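Local coordinates for protein glycosyl hydrolase (Aspergillus fumigatus, PDB 2X8R) that probably cleaves the beta-1,4 linkages of bacterial peptidoglycan as a secreted family GH25 lysozyme, acting as an endo-N-acetylmuramidase, at residues I9-S15 and D41-H47; A20-A26 and K187-G191; Q74-L79 and F122-Y126. All blocks are in the same frame, centred on the assembly; numbering follows the deposited sequence.

How the contacts relate
From the N terminus, strand 3-9 runs into the 9-15 loop, which contact 1 joins to the 41-47 turn and the start of helix 44-53, closing a loop that holds helix 18-23 and strand 26-35. Within that loop begins contact 2, whose 20-26 segment meets 187-191, in the loop between strands 181-185 and 193-198, so the two contacts cross; they also touch, through I9 CG2 and G191 O. Contact 3 pairs helix 71-79 with helix 112-130; it follows contact 1 in series and is nested inside the long loop closed by contact 2. Centres of contacts 2 and 3 lie about 29 Å apart, on opposite sides of the chain's centre.

Contact 1 (I9-S15 and D41-H47); sequences ISNHQKS and DTVFNSH
The backbone N of N11 donates to D41 OD2 (2.7 Å, N-H...O angle 156°), using the syn lone pair of that oxygen. The other carboxylate oxygen turns back to its own segment: D41 OD1 accepts from V43 N at 2.9 Å, nearly along its C-O axis, and more weakly from F44 N, capping the turn into helix 44-53. One carboxylate thus holds both segments, placed there by a chi1 of -177° that sets CG opposite the backbone N. The N11 amide stands almost perpendicular to it, with N11 OD1 3.2 Å from D41 OD2, a meeting of two acceptors that is no bond. The 9-15 loop has its own polar frame: S10 OG accepts from H12 N in an ST turn, and S10 N donates to Q13 OE1. A water donates to both K14 O and S46 OG, bridging the segments.

Apolar contacts involve H47 and V43. I9 CD1 lies over one face of the H47 ring, 3.6 Å from the ring centroid, a CH-pi contact; V43 CG1 covers the opposite face near the rim. V43 CG2 meets N11 CB at 3.6 Å.

The contact joins the loop after strand 3-9 to the turn before helix 44-53 in the family 25 domain, of the TIM-barrel clan. S10 and D41 touch K32 of strand 26-35, H47 touches I31, and F18 of helix 18-23 packs against both I9 and H47.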
# COMPACT_ATOMS: atom_id res chain seq x y z
N ILE A 9 8.07 4.71 -0.36
CA ILE A 9 8.62 6.04 -0.23
C ILE A 9 7.50 7.06 -0.37
O ILE A 9 6.41 6.72 -0.78
CB ILE A 9 9.72 6.33 -1.28
CG1 ILE A 9 9.19 6.07 -2.71
CG2 ILE A 9 10.98 5.48 -0.97
CD1 ILE A 9 10.17 6.51 -3.84
N SER A 10 7.80 8.30 0.01
CA SER A 10 6.85 9.42 -0.01
C SER A 10 7.64 10.74 -0.11
O SER A 10 8.89 10.74 -0.28
CB SER A 10 6.00 9.41 1.25
OG SER A 10 6.78 9.78 2.44
N ASN A 11 6.94 11.87 -0.00
CA ASN A 11 7.64 13.17 0.08
C ASN A 11 8.64 13.28 1.24
O ASN A 11 9.39 14.24 1.27
CB ASN A 11 6.68 14.35 0.13
CG ASN A 11 5.96 14.47 1.47
OD1 ASN A 11 5.59 13.47 2.08
ND2 ASN A 11 5.74 15.70 1.92
N HIS A 12 8.63 12.35 2.20
CA HIS A 12 9.68 12.33 3.23
C HIS A 12 11.06 12.03 2.64
O HIS A 12 12.09 12.41 3.23
CB HIS A 12 9.36 11.35 4.33
CG HIS A 12 8.27 11.82 5.24
ND1 HIS A 12 8.19 11.46 6.56
CD2 HIS A 12 7.22 12.65 5.02
CE1 HIS A 12 7.13 12.02 7.11
NE2 HIS A 12 6.52 12.75 6.20
N GLN A 13 11.08 11.36 1.49
CA GLN A 13 12.30 11.21 0.70
C GLN A 13 12.32 12.18 -0.49
O GLN A 13 11.61 11.98 -1.50
CB GLN A 13 12.41 9.77 0.18
CG GLN A 13 12.66 8.72 1.21
CD GLN A 13 11.50 8.47 2.12
OE1 GLN A 13 10.38 8.17 1.71
NE2 GLN A 13 11.77 8.59 3.42
N LYS A 14 13.12 13.24 -0.38
CA LYS A 14 13.15 14.28 -1.41
C LYS A 14 13.75 13.80 -2.71
O LYS A 14 13.47 14.36 -3.78
CB LYS A 14 14.01 15.47 -1.00
CG LYS A 14 13.38 16.46 -0.13
CD LYS A 14 14.50 17.42 0.37
CE LYS A 14 14.10 18.17 1.59
NZ LYS A 14 15.32 18.79 2.27
N SER A 15 14.61 12.80 -2.60
CA SER A 15 15.40 12.23 -3.71
C SER A 15 15.66 10.76 -3.39
O SER A 15 16.04 10.41 -2.27
CB SER A 15 16.74 12.99 -3.84
OG SER A 15 17.60 12.40 -4.78
N ASP A 41 0.75 14.21 -2.83
CA ASP A 41 2.16 14.16 -2.46
C ASP A 41 2.98 14.77 -3.63
O ASP A 41 2.93 14.30 -4.79
CB ASP A 41 2.60 12.72 -2.16
CG ASP A 41 4.05 12.65 -1.69
OD1 ASP A 41 4.91 13.12 -2.44
OD2 ASP A 41 4.29 12.15 -0.57
N THR A 42 3.70 15.84 -3.33
CA THR A 42 4.33 16.63 -4.39
C THR A 42 5.62 16.05 -4.97
O THR A 42 6.16 16.60 -5.95
CB THR A 42 4.64 18.08 -3.90
OG1 THR A 42 5.35 18.03 -2.65
CG2 THR A 42 3.30 18.84 -3.68
N VAL A 43 6.10 14.98 -4.36
CA VAL A 43 7.28 14.26 -4.87
C VAL A 43 6.86 13.02 -5.62
O VAL A 43 7.67 12.46 -6.33
CB VAL A 43 8.30 13.89 -3.76
CG1 VAL A 43 9.61 13.44 -4.39
CG2 VAL A 43 8.55 15.11 -2.88
N PHE A 44 5.58 12.67 -5.56
CA PHE A 44 5.11 11.47 -6.26
C PHE A 44 5.56 11.42 -7.74
O PHE A 44 6.10 10.41 -8.21
CB PHE A 44 3.57 11.38 -6.19
CG PHE A 44 3.02 10.30 -7.09
CD1 PHE A 44 2.96 8.99 -6.63
CD2 PHE A 44 2.63 10.58 -8.41
CE1 PHE A 44 2.49 7.95 -7.45
CE2 PHE A 44 2.18 9.55 -9.25
CZ PHE A 44 2.10 8.24 -8.76
N ASN A 45 5.34 12.50 -8.48
CA ASN A 45 5.64 12.47 -9.92
C ASN A 45 7.13 12.19 -10.18
O ASN A 45 7.47 11.32 -11.04
CB ASN A 45 5.17 13.76 -10.60
CG ASN A 45 3.63 13.83 -10.75
OD1 ASN A 45 2.97 12.81 -10.86
ND2 ASN A 45 3.09 15.03 -10.72
N SER A 46 7.99 12.88 -9.43
CA SER A 46 9.44 12.70 -9.59
C SER A 46 9.86 11.25 -9.23
O SER A 46 10.65 10.61 -9.96
CB SER A 46 10.21 13.76 -8.80
OG SER A 46 10.01 13.63 -7.43
N HIS A 47 9.29 10.73 -8.15
CA HIS A 47 9.58 9.35 -7.72
C HIS A 47 9.12 8.32 -8.75
O HIS A 47 9.86 7.43 -9.12
CB HIS A 47 8.89 9.06 -6.38
CG HIS A 47 9.59 9.65 -5.20
ND1 HIS A 47 8.97 9.91 -4.00
CD2 HIS A 47 10.89 10.00 -5.04
CE1 HIS A 47 9.85 10.39 -3.14
NE2 HIS A 47 11.03 10.43 -3.73
O HOH W 1 12.76 13.83 -6.30

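Contact 2 (A20-A26 and K187-G191); sequences AAKKDGA and KYKHG
H190 meets the end of helix 18-23 along the whole length of its side chain. Its CB touches A21 CB at 3.8 Å, the first apolar step across the contact. Next, H190 CG comes 3.7 Å from A21 CA, and the ring spreads from there over the helix backbone: A21 CA sits above the ring centre, 3.8 Å from the centroid and 13° off the normal, a CH-pi contact. The first torsion, -62°, sets CG beside the backbone N and points the ring at the helix. The A20 carbonyl lies over the same face as A21 CA. On the opposite face, K189 CG lies over the ring centre, so the imidazole is sandwiched between its own neighbour and the helix. The carboxylate of D24 lies at the ring edge, its plane nearly perpendicular to the imidazole, though the details of this approach are doubtful.

The helix stops here in a Schellman motif. G25, at positive phi, is the C-prime residue; A26 N donates to A21 O and G25 N to K22 O, and the chain turns into strand 26-35. Contact 2 therefore joins a helix end of the family 25 barrel-like fold to the type I turn Y188-G191, which lies between strands 181-185 and 193-198.

Y188 points its hydroxyl toward the helix end. Y188 OH approaches A26 CB at 3.6 Å, and a water lies 2.5 Å from Y188 OH and donates to D24 O at 3.2 Å. F7 of strand 3-9 touches A21 and A26, and its ring also meets that of Y188.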
# COMPACT_ATOMS: atom_id res chain seq x y z
N ALA A 20 20.43 2.71 -7.86
CA ALA A 20 21.16 2.08 -6.74
C ALA A 20 20.32 1.03 -6.01
O ALA A 20 20.81 -0.05 -5.66
CB ALA A 20 21.66 3.11 -5.76
N ALA A 21 19.05 1.36 -5.76
CA ALA A 21 18.14 0.38 -5.13
C ALA A 21 18.00 -0.86 -6.00
O ALA A 21 18.08 -1.99 -5.50
CB ALA A 21 16.78 1.00 -4.90
N LYS A 22 17.84 -0.66 -7.31
CA LYS A 22 17.69 -1.80 -8.23
C LYS A 22 18.98 -2.66 -8.24
O LYS A 22 18.92 -3.89 -8.19
CB LYS A 22 17.30 -1.31 -9.65
CG LYS A 22 17.05 -2.46 -10.70
CD LYS A 22 15.58 -2.66 -10.98
CE LYS A 22 15.26 -3.61 -12.13
NZ LYS A 22 16.00 -4.86 -12.02
N LYS A 23 20.13 -2.01 -8.23
CA LYS A 23 21.41 -2.73 -8.26
C LYS A 23 21.52 -3.58 -6.99
O LYS A 23 22.11 -4.66 -7.00
CB LYS A 23 22.57 -1.74 -8.38
CG LYS A 23 23.99 -2.34 -8.52
CD LYS A 23 24.07 -3.52 -9.53
CE LYS A 23 24.54 -3.11 -10.93
NZ LYS A 23 26.04 -2.96 -10.94
N ASP A 24 20.96 -3.05 -5.91
CA ASP A 24 21.02 -3.69 -4.60
C ASP A 24 19.89 -4.71 -4.36
O ASP A 24 19.79 -5.27 -3.28
CB ASP A 24 21.03 -2.61 -3.53
CG ASP A 24 21.74 -3.05 -2.22
OD1 ASP A 24 22.51 -4.06 -2.20
OD2 ASP A 24 21.50 -2.35 -1.22
N GLY A 25 19.09 -5.00 -5.40
CA GLY A 25 18.13 -6.10 -5.36
C GLY A 25 16.67 -5.67 -5.26
O GLY A 25 15.78 -6.52 -5.28
N ALA A 26 16.42 -4.37 -5.15
CA ALA A 26 15.02 -3.88 -5.05
C ALA A 26 14.38 -4.06 -6.43
O ALA A 26 14.98 -3.67 -7.47
CB ALA A 26 14.98 -2.40 -4.61
N LYS A 187 13.50 1.62 8.01
CA LYS A 187 14.85 2.16 7.79
C LYS A 187 15.59 1.53 6.62
O LYS A 187 16.68 0.96 6.78
CB LYS A 187 15.73 2.00 9.03
N TYR A 188 15.06 1.70 5.42
CA TYR A 188 15.69 1.08 4.26
C TYR A 188 16.82 1.96 3.74
O TYR A 188 16.67 3.17 3.62
CB TYR A 188 14.65 0.84 3.19
CG TYR A 188 15.16 0.07 1.99
CD1 TYR A 188 15.82 -1.15 2.14
CD2 TYR A 188 14.96 0.56 0.71
CE1 TYR A 188 16.27 -1.86 1.02
CE2 TYR A 188 15.40 -0.13 -0.42
CZ TYR A 188 16.05 -1.35 -0.24
OH TYR A 188 16.51 -2.06 -1.34
N LYS A 189 17.97 1.34 3.44
CA LYS A 189 19.14 2.04 2.96
C LYS A 189 18.84 3.03 1.83
O LYS A 189 19.37 4.14 1.82
CB LYS A 189 20.27 1.05 2.55
CG LYS A 189 21.45 1.74 1.91
CD LYS A 189 22.64 0.82 1.65
CE LYS A 189 23.94 1.59 1.40
NZ LYS A 189 23.94 2.61 0.31
N HIS A 190 18.01 2.63 0.88
CA HIS A 190 17.80 3.46 -0.31
C HIS A 190 16.65 4.44 -0.16
O HIS A 190 16.33 5.17 -1.09
CB HIS A 190 17.68 2.59 -1.53
CG HIS A 190 18.92 1.82 -1.78
ND1 HIS A 190 19.04 0.47 -1.50
CD2 HIS A 190 20.15 2.23 -2.16
CE1 HIS A 190 20.27 0.07 -1.77
NE2 HIS A 190 20.96 1.12 -2.17
N GLY A 191 16.11 4.50 1.04
CA GLY A 191 15.07 5.48 1.37
C GLY A 191 13.78 4.80 1.82
O GLY A 191 13.44 3.71 1.37
O HOH W 2 18.12 -3.97 -0.86

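Contact 3 (Q74-L79 and F122-Y126); sequences QAKFFL and FVNEY
F122, E125 and A75 bring together two helices of the family 25 barrel-like fold, 71-79 and 112-130, which lie outside the strands; the axes of the two short segments pass 8.8 Å apart and cross at -44°. A75, the small residue at the closest backbone approach, turns its methyl toward the other helix. That CB lies over one face of the F122 ring, 3.9 Å from its centroid, in a CH-pi contact, while F122 CE2 comes to 3.3 Å from A75 N. A chi1 of -172° puts the ring opposite the F122 backbone N and lets it lie against the backbone at Q74 and A75, where its edge meets F78: F122 CZ stands 3.7 Å from F78 CD2, the two side chains crossing at about a right angle.

E125 CG packs on the same A75 methyl. The glutamate bends at its second torsion, bringing its carboxylate beside the extended K76 chain: E125 OE2 touches K76 CE at 3.3 Å, yet stays 4.3 Å from K76 NZ, beyond a salt bridge. Any attraction is probably weak, with K76 at the surface.

Y126 continues the apolar seam. Its ring meets that of F78 rim to rim, planes 33° apart, and its hydroxyl is bonded outside the contact, to G83 O and G94 N. F78 also packs on A33 and T34 of strand 26-35, which joins helix 71-79 to the sheet. L79 leans in from the end of its helix, with L79 CD2 3.6 Å from Y126 CE1.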
# COMPACT_ATOMS: atom_id res chain seq x y z
N GLN A 74 -12.28 9.05 -1.52
CA GLN A 74 -10.84 8.95 -1.44
C GLN A 74 -10.25 8.04 -2.51
O GLN A 74 -9.18 8.37 -3.06
CB GLN A 74 -10.39 8.60 -0.03
CG GLN A 74 -10.44 9.90 0.78
CD GLN A 74 -10.06 9.75 2.22
OE1 GLN A 74 -9.01 9.21 2.54
NE2 GLN A 74 -10.90 10.28 3.11
N ALA A 75 -10.91 6.92 -2.80
CA ALA A 75 -10.55 6.09 -3.94
C ALA A 75 -10.51 6.88 -5.26
O ALA A 75 -9.56 6.75 -6.03
CB ALA A 75 -11.45 4.87 -4.07
N LYS A 76 -11.56 7.68 -5.51
CA LYS A 76 -11.62 8.43 -6.74
C LYS A 76 -10.49 9.45 -6.80
O LYS A 76 -9.91 9.66 -7.86
CB LYS A 76 -12.95 9.18 -6.84
CG LYS A 76 -14.11 8.20 -7.14
CD LYS A 76 -15.42 8.93 -7.27
CE LYS A 76 -16.42 8.06 -8.07
NZ LYS A 76 -17.86 8.36 -7.79
N PHE A 77 -10.17 10.09 -5.67
CA PHE A 77 -9.13 11.09 -5.64
C PHE A 77 -7.77 10.43 -5.92
O PHE A 77 -6.98 10.92 -6.77
CB PHE A 77 -9.14 11.81 -4.30
CG PHE A 77 -8.03 12.82 -4.12
CD1 PHE A 77 -7.87 13.89 -5.02
CD2 PHE A 77 -7.18 12.71 -3.02
CE1 PHE A 77 -6.82 14.84 -4.83
CE2 PHE A 77 -6.15 13.65 -2.81
CZ PHE A 77 -5.96 14.73 -3.72
N PHE A 78 -7.52 9.33 -5.23
CA PHE A 78 -6.30 8.52 -5.45
C PHE A 78 -6.16 8.12 -6.94
O PHE A 78 -5.08 8.27 -7.55
CB PHE A 78 -6.37 7.31 -4.50
CG PHE A 78 -5.27 6.29 -4.66
CD1 PHE A 78 -3.91 6.64 -4.60
CD2 PHE A 78 -5.63 4.92 -4.74
CE1 PHE A 78 -2.90 5.64 -4.68
CE2 PHE A 78 -4.66 3.92 -4.79
CZ PHE A 78 -3.29 4.27 -4.73
N LEU A 79 -7.24 7.61 -7.51
CA LEU A 79 -7.24 7.15 -8.91
C LEU A 79 -6.90 8.23 -9.93
O LEU A 79 -6.31 7.93 -10.98
CB LEU A 79 -8.60 6.54 -9.28
CG LEU A 79 -8.79 5.17 -8.64
CD1 LEU A 79 -10.24 4.82 -8.58
CD2 LEU A 79 -8.02 4.16 -9.49
N PHE A 122 -13.92 2.14 -0.16
CA PHE A 122 -12.67 2.41 -0.87
C PHE A 122 -12.30 1.27 -1.83
O PHE A 122 -12.05 1.49 -3.03
CB PHE A 122 -11.51 2.64 0.11
CG PHE A 122 -10.24 3.12 -0.58
CD1 PHE A 122 -9.40 2.22 -1.25
CD2 PHE A 122 -9.94 4.49 -0.59
CE1 PHE A 122 -8.24 2.68 -1.91
CE2 PHE A 122 -8.80 4.97 -1.23
CZ PHE A 122 -7.93 4.04 -1.93
N VAL A 123 -12.23 0.05 -1.30
CA VAL A 123 -11.71 -1.04 -2.13
C VAL A 123 -12.67 -1.40 -3.26
O VAL A 123 -12.23 -1.70 -4.38
CB VAL A 123 -11.24 -2.29 -1.30
CG1 VAL A 123 -10.32 -1.87 -0.17
CG2 VAL A 123 -12.43 -3.11 -0.77
N ASN A 124 -13.97 -1.30 -3.00
CA ASN A 124 -14.91 -1.57 -4.09
C ASN A 124 -14.81 -0.54 -5.21
O ASN A 124 -14.89 -0.90 -6.38
CB ASN A 124 -16.31 -1.63 -3.53
CG ASN A 124 -16.54 -2.87 -2.71
OD1 ASN A 124 -15.77 -3.84 -2.80
ND2 ASN A 124 -17.59 -2.88 -1.92
N GLU A 125 -14.70 0.74 -4.85
CA GLU A 125 -14.53 1.79 -5.86
C GLU A 125 -13.26 1.54 -6.67
O GLU A 125 -13.26 1.69 -7.92
CB GLU A 125 -14.56 3.21 -5.26
CG GLU A 125 -14.34 4.33 -6.31
CD GLU A 125 -15.48 4.47 -7.34
OE1 GLU A 125 -16.62 4.07 -7.09
OE2 GLU A 125 -15.22 5.00 -8.42
N TYR A 126 -12.18 1.15 -5.98
CA TYR A 126 -10.91 0.93 -6.63
C TYR A 126 -11.05 -0.21 -7.66
O TYR A 126 -10.61 -0.10 -8.79
CB TYR A 126 -9.77 0.66 -5.64
CG TYR A 126 -8.44 0.71 -6.33
CD1 TYR A 126 -7.70 1.91 -6.44
CD2 TYR A 126 -7.94 -0.43 -6.95
CE1 TYR A 126 -6.47 1.94 -7.15
CE2 TYR A 126 -6.73 -0.40 -7.66
CZ TYR A 126 -6.02 0.79 -7.74
OH TYR A 126 -4.85 0.86 -8.46